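Local coordinates for ErfK/YbiS/YcfS/YnhG family protein (Xylanimonas cellulosilytica, PDB 4LPQ) that probably acts as a peptidoglycan L,D-transpeptidase in cell-wall synthesis, this chain pairing a putative peptidoglycan-binding domain with the YkuD catalytic domain, at residues A[31-36]-A[186-191]; A[79-82]-A[88-91]; A[97-102]-A[194-199]; A[158-163]-A[202-207]. All blocks are in the same frame, centred on the assembly; numbering follows the deposited sequence. Where two conformers were deposited one is given.

Overall arrangement
Interaction 4 is the fully buried contact, a phenylalanine against the last strand of the catalytic domain; the other three are partly buried. Interaction 1 joins the putative peptidoglycan-binding part to helix 186-196, and interaction 3 fastens the end of that same helix to strand 96-101, so the two share an element and touch. Interactions 2 and 4 meet at neighbouring parallel strands, 86-91 and 203-206, while interactions 2 and 3 meet where strand 86-91 pairs with strand 96-101. Chemistry follows place: interactions 1 and 4 are apolar and lack hydrogen bonds across their segments, interaction 2 rests on a gripped carboxylate, and interaction 3 combines a CH-pi contact with an indole-to-carboxylate bond.

Interaction 1. Residues A[31-36]-A[186-191]; sequences GYFILK and NAAMNW
Phe33 lays its ring against Ala187, Ala188 and Trp191 of helix 186-196, joining the putative peptidoglycan-binding domain to the YkuD catalytic domain. From CB the side chain runs with CG anti to the backbone N (chi1 -178°), which carries the ring out of the loop and on to the helix. CD2 of Phe33 comes first against the methyl of Ala188, 4.0 Å from its CB. Next along that side, Phe33 CE2 lies 3.6 Å from the backbone N of Ala188, and CA of the same residue stands over the ring face in a CH-pi contact, 4.0 Å from the ring centroid. Two small alanines suit this stretch because they let the flat ring come close to the helix backbone. Phe33 and Ala188 both also touch Ile109 of strand 104-110, so the strand shares in the contact. At the tip of the Phe33 ring, CZ is 3.6 Å from Ala187 O. On the side of the ring across from CE2 stands Trp191, whose five-membered ring is approached obliquely, the planes at 51°; there Phe33 CE1 presses on Trp191 CB, also at 3.6 Å.

Interaction 2. Residues A[79-82]-A[88-91]; sequences TPRS and VEID
The carboxylate of Glu89 is met by donors at both of its oxygens, and the donors come from Arg81 and Ser82. At one edge Glu89 OE1 offers its syn lone pair to the backbone N of Arg81, 2.8 Å away, in a nearly straight bond. Glu89 OE2 takes two donors: the backbone N of Ser82, also at 2.8 Å, arrives on the syn side but tilted 31° out of the carboxylate plane, whereas Ser82 OG, at 2.6 Å, meets this oxygen nearly head-on from beyond the C-O bond. The other flat group, the guanidinium of Arg81, is not paired with this carboxylate: its plane stands 75° from it, and Arg81 NE is 5.8 Å from Glu89 OE1. Its partner is the ring of Tyr207, in a cation-pi contact. In the YkuD-type catalytic domain the grip on Glu89 ties the loop after helix 66-74 to strand 86-91, within the mixed sheet; Tyr207 OH adds a further hydrogen bond to OE1. With so many donors around it, the carboxylate is likely to be favoured in its charged form. The extended glutamate chain spans the gap between strand and loop, and Pro80 lies alongside, its CB 3.4 Å from Glu89 OE2. A leucine in place of Glu89 would probably leave both loop amides and the hydroxyls of Ser82 and Tyr207 without their acceptor, setting the loop free to shift. The serine hydroxyl is turned to OE2 by a chi1 of 67°, which leaves OG flanked by both backbone branches.

Interaction 3. Residues A[97-102]-A[194-199]; sequences LLAVED and DSWGMP
Trp196 lays its six-membered ring on the methyl of Ala99 and turns its NE1 to Glu101, pinning the end of helix 186-196 to strand 96-101 of the catalytic domain's mixed sheet. Ala99 CB stands almost squarely over the six-membered ring of Trp196, 3.6 Å from its centroid, a CH-pi contact that an alanine allows because nothing longer holds the indole off the strand. At the rim, Val100 O lies in the ring plane, 3.5 Å from Trp196 CZ2. The polar end of the indole is used too: Trp196 NE1 donates to Glu101 OE1 over 2.8 Å, along a bent path of 141°, meeting the oxygen on its anti side and 25° out of the carboxylate plane. Glu101 reaches this far because its chain is extended beyond CG. Were the indole exchanged for the plain ring of a phenylalanine, Glu101 OE1 would probably lose its N-H donor and the Ala99 methyl part of its cover. In the second shell, Trp191, five residues back along the helix, stacks on the indole, and Lys86 adds a cation-pi contact. The helix itself widens into a pi-type turn at 194-196, and Gly197 follows, whose positive phi suits a residue without a side chain. A water 2.9 Å from Glu101 OE1 reaches Trp196 O only weakly, at 3.4 Å.

Interaction 4. Residues A[158-163]-A[202-207]; sequences KYFRGG and TRVLLY
Phe160 reaches Val204 and Leu206 from an irregular spot in the chain: it forms a classic beta bulge with Arg161, both facing Tyr164, where the backbone turns a corner at Phe160. Its CG is wedged between the two backbone arms (chi1 61°), a crowded choice that swings the ring over the side chains of strand 203-206. The two strand residues share the phenylalanine between them. Val204 crosses it at about a right angle and sets CG1 over one face, 4.3 Å from the Phe160 ring centroid and 19° off the normal, while its other methyl, CG2, lies 4.1 Å from Phe160 CB. Leu206 comes toward the ring from the opposite direction and touches its far end: CD1 is 3.8 Å from Phe160 CE1, and CD2 is 4.0 Å from Phe160 CZ. The residue types suit these places: the valine's fork lets one methyl cover the face while the other reaches CB, and the leucine's fork meets CE1 and CZ. Around them, Val137, Phe135 and Ile90 from the adjoining strands, and Val166 against Phe160, continue the apolar interior of the YkuD-type domain. The side chain of Phe160 is about 6 Å from that of Cys181, the predicted nucleophile, so this interior probably lies close to the active site. With no hydrogen bond between the segments, the contact relies on close fit and the burial of apolar surface, and gives little directional restraint.

Interaction 1. Residues A[31-36]-A[186-191]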
# COMPACT_ATOMS: atom_id res chain seq x y z
N GLY A 31 4.28 -9.67 7.44
CA GLY A 31 4.06 -9.47 6.03
C GLY A 31 3.74 -8.08 5.55
O GLY A 31 3.46 -7.86 4.39
N TYR A 32 3.85 -7.10 6.46
CA TYR A 32 3.69 -5.72 6.07
C TYR A 32 4.97 -5.30 5.39
O TYR A 32 6.05 -5.55 5.90
CB TYR A 32 3.37 -4.86 7.32
CG TYR A 32 2.01 -5.24 7.83
CD1 TYR A 32 1.84 -6.32 8.70
CD2 TYR A 32 0.84 -4.62 7.39
CE1 TYR A 32 0.60 -6.72 9.11
CE2 TYR A 32 -0.44 -5.04 7.76
CZ TYR A 32 -0.56 -6.11 8.65
OH TYR A 32 -1.81 -6.46 9.04
N PHE A 33 4.89 -4.68 4.22
CA PHE A 33 6.08 -4.48 3.39
C PHE A 33 7.04 -3.51 4.01
O PHE A 33 6.73 -2.34 4.23
CB PHE A 33 5.65 -3.94 2.03
CG PHE A 33 6.83 -3.75 1.11
CD1 PHE A 33 7.42 -4.84 0.52
CD2 PHE A 33 7.42 -2.55 0.98
CE1 PHE A 33 8.58 -4.68 -0.24
CE2 PHE A 33 8.51 -2.38 0.22
CZ PHE A 33 9.11 -3.42 -0.39
N ILE A 34 8.23 -4.03 4.27
CA ILE A 34 9.35 -3.28 4.85
C ILE A 34 10.60 -4.11 4.55
O ILE A 34 10.65 -5.34 4.78
CB ILE A 34 9.16 -3.04 6.37
CG1 ILE A 34 10.17 -2.03 6.91
CG2 ILE A 34 9.11 -4.29 7.19
CD1 ILE A 34 9.85 -1.64 8.36
N LEU A 35 11.63 -3.48 4.12
CA LEU A 35 12.88 -4.14 3.72
C LEU A 35 13.94 -4.24 4.81
O LEU A 35 14.75 -5.18 4.79
CB LEU A 35 13.47 -3.43 2.49
CG LEU A 35 12.68 -3.44 1.23
CD1 LEU A 35 13.40 -2.74 0.10
CD2 LEU A 35 12.40 -4.86 0.85
N LYS A 36 14.01 -3.24 5.73
CA LYS A 36 15.11 -3.11 6.70
C LYS A 36 14.59 -2.94 8.09
O LYS A 36 13.66 -2.17 8.36
CB LYS A 36 15.86 -1.82 6.41
CG LYS A 36 16.73 -1.81 5.21
CD LYS A 36 17.84 -0.78 5.36
CE LYS A 36 17.25 0.59 5.56
NZ LYS A 36 18.22 1.55 5.03
N ASN A 186 7.64 3.20 -4.44
CA ASN A 186 8.48 2.64 -5.50
C ASN A 186 9.10 1.29 -5.11
O ASN A 186 9.16 0.41 -5.90
CB ASN A 186 9.53 3.65 -5.93
CG ASN A 186 9.01 4.85 -6.65
OD1 ASN A 186 7.89 4.96 -7.04
ND2 ASN A 186 9.91 5.78 -6.80
N ALA A 187 9.53 1.20 -3.83
CA ALA A 187 10.08 -0.03 -3.35
C ALA A 187 9.08 -1.18 -3.40
O ALA A 187 9.41 -2.29 -3.76
CB ALA A 187 10.64 0.17 -1.98
N ALA A 188 7.85 -0.90 -2.96
CA ALA A 188 6.80 -1.91 -3.02
C ALA A 188 6.55 -2.30 -4.49
O ALA A 188 6.39 -3.48 -4.78
CB ALA A 188 5.50 -1.45 -2.34
N MSE A 189 6.54 -1.34 -5.37
CA MSE A 189 6.28 -1.62 -6.80
C MSE A 189 7.44 -2.51 -7.33
O MSE A 189 7.16 -3.47 -8.06
CB MSE A 189 6.16 -0.32 -7.58
CG MSE A 189 5.45 -0.59 -8.89
SE MSE A 189 3.52 -0.94 -8.55
CE MSE A 189 3.14 -2.07 -10.07
N ASN A 190 8.67 -2.22 -6.96
CA ASN A 190 9.79 -3.00 -7.40
C ASN A 190 9.69 -4.43 -6.90
O ASN A 190 9.98 -5.38 -7.65
CB ASN A 190 11.13 -2.35 -6.98
CG ASN A 190 11.40 -1.02 -7.65
OD1 ASN A 190 10.90 -0.72 -8.73
ND2 ASN A 190 12.23 -0.23 -6.99
N TRP A 191 9.25 -4.58 -5.67
CA TRP A 191 9.05 -5.88 -5.09
C TRP A 191 7.99 -6.67 -5.87
O TRP A 191 8.21 -7.86 -6.23
CB TRP A 191 8.74 -5.83 -3.61
CG TRP A 191 8.52 -7.15 -2.97
CD1 TRP A 191 9.51 -7.99 -2.52
CD2 TRP A 191 7.28 -7.87 -2.84
NE1 TRP A 191 8.93 -9.18 -2.08
CE2 TRP A 191 7.57 -9.13 -2.28
CE3 TRP A 191 5.94 -7.56 -3.11
CZ2 TRP A 191 6.58 -10.08 -2.03
CZ3 TRP A 191 4.96 -8.48 -2.87
CH2 TRP A 191 5.26 -9.75 -2.30

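Interaction 2. Residues A[79-82]-A[88-91]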
# COMPACT_ATOMS: atom_id res chain seq x y z
N THR A 79 -7.76 -10.77 6.01
CA THR A 79 -8.17 -12.01 5.34
C THR A 79 -8.47 -11.69 3.87
O THR A 79 -9.33 -10.81 3.63
CB THR A 79 -9.40 -12.59 6.02
OG1 THR A 79 -9.09 -12.90 7.38
CG2 THR A 79 -9.86 -13.79 5.35
N PRO A 80 -7.83 -12.36 2.93
CA PRO A 80 -8.10 -12.02 1.51
C PRO A 80 -9.48 -12.61 1.10
O PRO A 80 -10.02 -13.55 1.78
CB PRO A 80 -7.03 -12.71 0.77
CG PRO A 80 -6.63 -13.83 1.66
CD PRO A 80 -6.88 -13.44 3.07
N ARG A 81 -10.02 -12.11 -0.01
CA ARG A 81 -11.22 -12.65 -0.57
C ARG A 81 -10.98 -13.85 -1.52
O ARG A 81 -11.87 -14.71 -1.64
CB ARG A 81 -11.98 -11.58 -1.32
CG ARG A 81 -12.51 -10.51 -0.41
CD ARG A 81 -13.57 -9.71 -1.09
NE ARG A 81 -14.10 -8.65 -0.21
CZ ARG A 81 -15.19 -7.92 -0.49
NH1 ARG A 81 -15.75 -8.02 -1.77
NH2 ARG A 81 -15.46 -6.97 0.37
N SER A 82 -9.85 -13.86 -2.23
CA SER A 82 -9.59 -14.92 -3.15
C SER A 82 -9.09 -16.15 -2.40
O SER A 82 -8.57 -16.06 -1.28
CB SER A 82 -8.59 -14.45 -4.22
OG SER A 82 -7.29 -14.20 -3.65
N VAL A 88 -3.78 -9.81 -6.88
CA VAL A 88 -3.59 -8.53 -6.22
C VAL A 88 -4.96 -8.02 -5.80
O VAL A 88 -5.83 -7.81 -6.63
CB VAL A 88 -2.93 -7.54 -7.16
CG1 VAL A 88 -2.84 -6.14 -6.54
CG2 VAL A 88 -1.51 -8.01 -7.46
N GLU A 89 -5.16 -7.92 -4.49
CA GLU A 89 -6.41 -7.43 -3.97
C GLU A 89 -6.20 -6.02 -3.46
O GLU A 89 -5.23 -5.73 -2.73
CB GLU A 89 -6.92 -8.32 -2.83
CG GLU A 89 -7.19 -9.74 -3.26
CD GLU A 89 -7.93 -10.67 -2.28
OE1 GLU A 89 -8.57 -10.08 -1.35
OE2 GLU A 89 -7.83 -11.91 -2.47
N ILE A 90 -7.14 -5.11 -3.76
CA ILE A 90 -7.04 -3.76 -3.29
C ILE A 90 -8.33 -3.46 -2.53
O ILE A 90 -9.44 -3.45 -3.06
CB ILE A 90 -6.84 -2.80 -4.50
CG1 ILE A 90 -5.52 -3.18 -5.25
CG2 ILE A 90 -6.80 -1.38 -3.98
CD1 ILE A 90 -5.31 -2.63 -6.59
N ASP A 91 -8.13 -3.26 -1.22
CA ASP A 91 -9.18 -2.92 -0.28
C ASP A 91 -9.32 -1.45 -0.23
O ASP A 91 -8.48 -0.76 0.37
CB ASP A 91 -8.90 -3.57 1.09
CG ASP A 91 -10.01 -3.34 2.09
OD1 ASP A 91 -10.74 -2.32 2.00
OD2 ASP A 91 -10.12 -4.22 2.99

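Interaction 3. Residues A[97-102]-A[194-199]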
# COMPACT_ATOMS: atom_id res chain seq x y z
N LEU A 97 -3.10 -2.65 -0.38
CA LEU A 97 -2.94 -3.62 -1.45
C LEU A 97 -2.40 -4.89 -0.84
O LEU A 97 -1.44 -4.89 -0.07
CB LEU A 97 -2.01 -3.04 -2.54
CG LEU A 97 -1.75 -3.94 -3.74
CD1 LEU A 97 -1.42 -3.08 -4.93
CD2 LEU A 97 -0.56 -4.86 -3.45
N LEU A 98 -3.01 -6.02 -1.18
CA LEU A 98 -2.62 -7.31 -0.73
C LEU A 98 -2.04 -8.14 -1.91
O LEU A 98 -2.74 -8.28 -2.93
CB LEU A 98 -3.79 -8.08 -0.13
CG LEU A 98 -4.68 -7.35 0.85
CD1 LEU A 98 -5.80 -8.24 1.36
CD2 LEU A 98 -3.85 -6.84 2.00
N ALA A 99 -0.83 -8.66 -1.74
CA ALA A 99 -0.25 -9.61 -2.70
C ALA A 99 -0.64 -10.95 -2.07
O ALA A 99 -0.18 -11.31 -1.01
CB ALA A 99 1.23 -9.40 -2.77
N VAL A 100 -1.48 -11.66 -2.79
CA VAL A 100 -2.13 -12.91 -2.28
C VAL A 100 -1.74 -14.10 -3.17
O VAL A 100 -1.71 -13.98 -4.40
CB VAL A 100 -3.66 -12.76 -2.24
CG1 VAL A 100 -4.32 -13.96 -1.58
CG2 VAL A 100 -4.13 -11.44 -1.54
N GLU A 101 -1.40 -15.21 -2.56
CA GLU A 101 -1.13 -16.47 -3.29
C GLU A 101 -1.85 -17.61 -2.61
O GLU A 101 -1.70 -17.87 -1.42
CB GLU A 101 0.31 -16.80 -3.33
CG GLU A 101 1.17 -15.89 -4.11
CD GLU A 101 2.62 -16.45 -4.16
OE1 GLU A 101 3.55 -15.70 -3.79
OE2 GLU A 101 2.76 -17.64 -4.39
N ASP A 102 -2.77 -18.27 -3.31
CA ASP A 102 -3.48 -19.43 -2.80
C ASP A 102 -4.22 -19.12 -1.50
O ASP A 102 -4.18 -19.89 -0.53
CB ASP A 102 -2.55 -20.64 -2.72
CG ASP A 102 -2.08 -21.13 -4.09
OD1 ASP A 102 -2.80 -20.89 -5.09
OD2 ASP A 102 -1.01 -21.80 -4.10
N ASP A 194 9.65 -7.54 -9.39
CA ASP A 194 10.95 -8.21 -9.53
C ASP A 194 11.16 -9.38 -8.60
O ASP A 194 11.90 -10.26 -8.89
CB ASP A 194 12.09 -7.22 -9.36
CG ASP A 194 12.12 -6.09 -10.33
OD1 ASP A 194 11.61 -6.25 -11.46
OD2 ASP A 194 12.64 -5.00 -9.90
N SER A 195 10.49 -9.35 -7.48
CA SER A 195 10.64 -10.40 -6.47
C SER A 195 9.44 -11.32 -6.43
O SER A 195 9.55 -12.54 -6.56
CB SER A 195 10.97 -9.79 -5.08
OG SER A 195 11.17 -10.83 -4.13
N TRP A 196 8.27 -10.74 -6.18
CA TRP A 196 7.01 -11.49 -6.22
C TRP A 196 6.68 -11.99 -7.61
O TRP A 196 6.49 -13.19 -7.81
CB TRP A 196 5.85 -10.68 -5.62
CG TRP A 196 4.68 -11.46 -5.34
CD1 TRP A 196 4.61 -12.56 -4.58
CD2 TRP A 196 3.34 -11.13 -5.67
NE1 TRP A 196 3.33 -13.02 -4.47
CE2 TRP A 196 2.52 -12.14 -5.10
CE3 TRP A 196 2.73 -10.16 -6.48
CZ2 TRP A 196 1.14 -12.14 -5.27
CZ3 TRP A 196 1.39 -10.10 -6.62
CH2 TRP A 196 0.60 -11.05 -6.04
N GLY A 197 6.62 -11.09 -8.57
CA GLY A 197 6.21 -11.30 -9.91
C GLY A 197 4.72 -11.11 -10.01
O GLY A 197 3.92 -11.70 -9.28
N MSE A 198 4.35 -10.26 -10.96
CA MSE A 198 2.94 -9.88 -11.19
C MSE A 198 2.80 -9.77 -12.68
O MSE A 198 2.65 -8.69 -13.26
CB MSE A 198 2.75 -8.51 -10.45
CG MSE A 198 1.37 -8.01 -10.50
SE MSE A 198 1.38 -6.31 -9.44
CE MSE A 198 -0.31 -5.71 -10.26
N PRO A 199 2.83 -10.93 -13.37
CA PRO A 199 2.91 -10.86 -14.82
C PRO A 199 1.64 -10.45 -15.48
O PRO A 199 0.55 -10.43 -14.85
CB PRO A 199 3.23 -12.33 -15.24
CG PRO A 199 2.71 -13.12 -14.06
CD PRO A 199 3.00 -12.29 -12.85
O HOH W 1 5.09 -15.84 -6.25

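Interaction 4. Residues A[158-163]-A[202-207]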
# COMPACT_ATOMS: atom_id res chain seq x y z
N LYS A 158 1.50 -0.99 -13.80
CA LYS A 158 0.86 -2.19 -14.24
C LYS A 158 -0.64 -1.87 -14.44
O LYS A 158 -1.34 -1.52 -13.45
CB LYS A 158 1.01 -3.32 -13.28
CG LYS A 158 2.43 -3.78 -13.17
CD LYS A 158 2.61 -5.12 -12.94
CE LYS A 158 4.03 -5.56 -12.82
NZ LYS A 158 4.41 -6.72 -13.69
N TYR A 159 -1.09 -1.82 -15.67
CA TYR A 159 -2.39 -1.34 -16.01
C TYR A 159 -3.41 -2.48 -15.94
O TYR A 159 -3.15 -3.57 -16.43
CB TYR A 159 -2.42 -0.77 -17.43
CG TYR A 159 -1.54 0.38 -17.64
CD1 TYR A 159 -0.19 0.23 -17.85
CD2 TYR A 159 -2.05 1.65 -17.65
CE1 TYR A 159 0.66 1.30 -18.02
CE2 TYR A 159 -1.21 2.75 -17.86
CZ TYR A 159 0.14 2.57 -18.08
OH TYR A 159 1.01 3.65 -18.28
N PHE A 160 -4.57 -2.23 -15.31
CA PHE A 160 -5.62 -3.22 -15.18
C PHE A 160 -6.95 -2.84 -15.76
O PHE A 160 -7.81 -3.74 -15.94
CB PHE A 160 -5.80 -3.71 -13.72
CG PHE A 160 -6.20 -2.57 -12.77
CD1 PHE A 160 -7.53 -2.24 -12.57
CD2 PHE A 160 -5.26 -1.84 -12.06
CE1 PHE A 160 -7.91 -1.23 -11.72
CE2 PHE A 160 -5.64 -0.83 -11.23
CZ PHE A 160 -6.95 -0.52 -11.09
N ARG A 161 -7.24 -1.58 -16.10
CA ARG A 161 -8.48 -1.22 -16.80
C ARG A 161 -8.26 0.12 -17.45
O ARG A 161 -8.19 1.12 -16.74
CB ARG A 161 -9.69 -1.17 -15.82
CG ARG A 161 -11.00 -0.95 -16.52
CD ARG A 161 -12.02 -0.50 -15.50
NE ARG A 161 -13.35 -0.49 -15.93
CZ ARG A 161 -14.11 0.56 -16.06
NH1 ARG A 161 -13.58 1.74 -16.09
NH2 ARG A 161 -15.40 0.41 -16.34
N GLY A 162 -8.09 0.16 -18.75
CA GLY A 162 -7.81 1.42 -19.42
C GLY A 162 -6.59 2.05 -18.74
O GLY A 162 -5.52 1.43 -18.63
N GLY A 163 -6.70 3.32 -18.41
CA GLY A 163 -5.63 4.04 -17.77
C GLY A 163 -5.40 3.78 -16.31
O GLY A 163 -4.48 4.26 -15.71
N THR A 202 -2.29 -11.32 -14.47
CA THR A 202 -2.56 -11.44 -13.04
C THR A 202 -3.88 -10.76 -12.71
O THR A 202 -4.09 -9.59 -13.01
CB THR A 202 -1.42 -10.86 -12.21
OG1 THR A 202 -0.18 -11.51 -12.47
CG2 THR A 202 -1.70 -10.93 -10.74
N ARG A 203 -4.71 -11.47 -11.92
CA ARG A 203 -5.97 -10.94 -11.43
C ARG A 203 -5.71 -9.74 -10.51
O ARG A 203 -4.90 -9.83 -9.58
CB ARG A 203 -6.73 -12.02 -10.69
CG ARG A 203 -8.13 -11.69 -10.25
CD ARG A 203 -8.69 -12.88 -9.51
NE ARG A 203 -10.08 -12.68 -9.19
CZ ARG A 203 -10.76 -13.39 -8.31
NH1 ARG A 203 -10.14 -14.36 -7.63
NH2 ARG A 203 -12.04 -13.14 -8.11
N VAL A 204 -6.52 -8.72 -10.67
CA VAL A 204 -6.50 -7.55 -9.81
C VAL A 204 -7.95 -7.35 -9.39
O VAL A 204 -8.82 -7.04 -10.20
CB VAL A 204 -6.00 -6.25 -10.51
CG1 VAL A 204 -6.01 -5.06 -9.53
CG2 VAL A 204 -4.60 -6.51 -11.02
N LEU A 205 -8.22 -7.53 -8.09
CA LEU A 205 -9.54 -7.52 -7.54
C LEU A 205 -9.69 -6.33 -6.59
O LEU A 205 -8.93 -6.29 -5.62
CB LEU A 205 -9.76 -8.88 -6.79
CG LEU A 205 -11.00 -9.09 -6.07
CD1 LEU A 205 -12.17 -9.13 -7.01
CD2 LEU A 205 -10.93 -10.43 -5.28
N LEU A 206 -10.63 -5.42 -6.84
CA LEU A 206 -10.77 -4.20 -6.03
C LEU A 206 -12.13 -4.24 -5.41
O LEU A 206 -13.13 -4.51 -6.11
CB LEU A 206 -10.60 -2.94 -6.80
CG LEU A 206 -9.30 -2.77 -7.58
CD1 LEU A 206 -9.42 -3.35 -9.00
CD2 LEU A 206 -8.80 -1.31 -7.59
N TYR A 207 -12.21 -3.95 -4.12
CA TYR A 207 -13.53 -3.96 -3.43
C TYR A 207 -13.57 -2.95 -2.30
O TYR A 207 -12.49 -2.46 -1.88
CB TYR A 207 -13.79 -5.34 -2.81
CG TYR A 207 -12.62 -6.00 -2.14
CD1 TYR A 207 -12.31 -5.70 -0.85
CD2 TYR A 207 -11.84 -6.91 -2.79
CE1 TYR A 207 -11.27 -6.31 -0.21
CE2 TYR A 207 -10.80 -7.58 -2.18
CZ TYR A 207 -10.49 -7.24 -0.86
OH TYR A 207 -9.40 -7.89 -0.26
OXT TYR A 207 -14.72 -2.59 -1.86